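Local coordinates for pyrethroid hydrolase (Sphingobium faniae, PDB 5Y5R), which catalyses the hydrolysis of pyrethroid insecticides, splitting the carboxylic ester of compounds such as cypermethrin and permethrin into an acid and an alcohol, at residues L87-P92 and G187-I192. Sequence-based numbering, arbitrary orientation.
Sequences LAQHHP and GRALEI
Gln89 touches the methyl of Ala189 at its root and at its tip, through CA and OE1, where the two backbones come nearest (CA to CA 5.2 Å). Gln89 CA is 3.9 Å from Ala189 CB, and Gln89 CB lies 4.5 Å from that methyl carbon. With CG anti to the backbone N (chi1 169°), the chain first runs away from the methyl, Gln89 CG being 5.2 Å from Ala189 CB. The bend at chi2 (58°) then turns CD and the oxygen end of the amide back, with OE1 3.5 Å from Ala189 CB, while NE2 points away from Ala189. OE1 also accepts a hydrogen bond from the backbone N of Glu186, so the amide is tied to the chain just before 187-192. The setting is an alpha/beta hydrolase fold: helix 80-90, which follows the presumed nucleophile elbow, ends against the turn leading into strand 194-199 of the central parallel sheet. Deeper in, Ile192 CD1 lies against both the helix's last turn and Pro92 beyond it, 4.0 Å from Ala88 CB and 4.1 Å from Pro92 CA; both Ala88 and Ile192 rest on Leu98 of strand 95-101. At the outer margin Arg188's extended chain crosses Pro92 at about a right angle, Arg188 CD 4.0 Å from Pro92 CG.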
# COMPACT_ATOMS: atom_id res chain seq x y z
N LEU A 87 -9.06 -6.70 -2.85
CA LEU A 87 -8.67 -7.95 -3.49
C LEU A 87 -8.88 -9.16 -2.58
O LEU A 87 -9.35 -10.21 -3.03
CB LEU A 87 -7.20 -7.88 -3.88
CG LEU A 87 -6.88 -7.08 -5.15
CD1 LEU A 87 -5.43 -6.61 -5.12
CD2 LEU A 87 -7.13 -7.96 -6.32
N ALA A 88 -8.61 -9.00 -1.29
CA ALA A 88 -8.74 -10.14 -0.40
C ALA A 88 -10.17 -10.65 -0.42
O ALA A 88 -10.41 -11.86 -0.49
CB ALA A 88 -8.32 -9.75 1.03
N GLN A 89 -11.12 -9.71 -0.50
CA GLN A 89 -12.53 -10.06 -0.45
C GLN A 89 -12.97 -10.80 -1.70
O GLN A 89 -13.81 -11.70 -1.62
CB GLN A 89 -13.36 -8.79 -0.21
CG GLN A 89 -14.87 -8.93 -0.39
CD GLN A 89 -15.44 -9.98 0.51
OE1 GLN A 89 -14.91 -10.23 1.58
NE2 GLN A 89 -16.56 -10.57 0.12
N HIS A 90 -12.42 -10.45 -2.85
CA HIS A 90 -12.87 -11.07 -4.09
C HIS A 90 -12.02 -12.26 -4.50
O HIS A 90 -12.49 -13.09 -5.29
CB HIS A 90 -12.93 -10.05 -5.22
CG HIS A 90 -13.93 -8.95 -4.99
ND1 HIS A 90 -13.71 -7.91 -4.12
CD2 HIS A 90 -15.19 -8.78 -5.47
CE1 HIS A 90 -14.78 -7.12 -4.09
NE2 HIS A 90 -15.69 -7.63 -4.90
N HIS A 91 -10.82 -12.41 -3.93
CA HIS A 91 -9.98 -13.57 -4.21
C HIS A 91 -9.49 -14.22 -2.91
O HIS A 91 -8.31 -14.52 -2.77
CB HIS A 91 -8.79 -13.15 -5.07
CG HIS A 91 -9.19 -12.42 -6.31
ND1 HIS A 91 -9.58 -13.06 -7.46
CD2 HIS A 91 -9.23 -11.09 -6.58
CE1 HIS A 91 -9.87 -12.16 -8.39
NE2 HIS A 91 -9.66 -10.96 -7.88
N PRO A 92 -10.38 -14.45 -1.94
CA PRO A 92 -9.92 -14.97 -0.65
C PRO A 92 -9.31 -16.34 -0.79
O PRO A 92 -8.54 -16.74 0.09
CB PRO A 92 -11.19 -15.01 0.19
CG PRO A 92 -12.24 -15.27 -0.78
CD PRO A 92 -11.86 -14.45 -1.99
N GLY A 187 -16.75 -12.11 6.08
CA GLY A 187 -16.72 -13.55 6.13
C GLY A 187 -15.35 -14.17 5.97
O GLY A 187 -14.47 -14.05 6.83
N ARG A 188 -15.17 -14.83 4.84
CA ARG A 188 -13.98 -15.64 4.62
C ARG A 188 -12.72 -14.79 4.62
O ARG A 188 -11.71 -15.16 5.22
CB ARG A 188 -14.16 -16.36 3.29
CG ARG A 188 -13.48 -17.68 3.09
CD ARG A 188 -13.70 -18.08 1.65
NE ARG A 188 -12.70 -19.02 1.18
CZ ARG A 188 -12.82 -19.73 0.06
NH1 ARG A 188 -13.91 -19.60 -0.69
NH2 ARG A 188 -11.86 -20.57 -0.30
N ALA A 189 -12.80 -13.58 4.03
CA ALA A 189 -11.64 -12.70 3.95
C ALA A 189 -11.11 -12.29 5.32
O ALA A 189 -9.90 -12.05 5.46
CB ALA A 189 -12.01 -11.45 3.15
N LEU A 190 -11.97 -12.19 6.33
CA LEU A 190 -11.51 -11.81 7.66
C LEU A 190 -10.77 -12.92 8.39
O LEU A 190 -10.22 -12.68 9.47
CB LEU A 190 -12.69 -11.32 8.50
CG LEU A 190 -13.30 -10.01 7.96
CD1 LEU A 190 -14.63 -9.75 8.65
CD2 LEU A 190 -12.34 -8.88 8.22
N GLU A 191 -10.70 -14.12 7.83
CA GLU A 191 -9.86 -15.17 8.39
C GLU A 191 -8.45 -15.12 7.84
O GLU A 191 -7.57 -15.82 8.34
CB GLU A 191 -10.44 -16.54 8.07
CG GLU A 191 -11.94 -16.61 8.09
CD GLU A 191 -12.43 -17.99 8.34
OE1 GLU A 191 -12.57 -18.34 9.52
OE2 GLU A 191 -12.66 -18.73 7.37
N ILE A 192 -8.22 -14.33 6.81
CA ILE A 192 -6.88 -14.26 6.25
C ILE A 192 -5.96 -13.62 7.29
O ILE A 192 -6.32 -12.57 7.86
CB ILE A 192 -6.91 -13.44 4.96
CG1 ILE A 192 -7.80 -14.11 3.91
CG2 ILE A 192 -5.54 -13.19 4.45
CD1 ILE A 192 -7.74 -13.42 2.52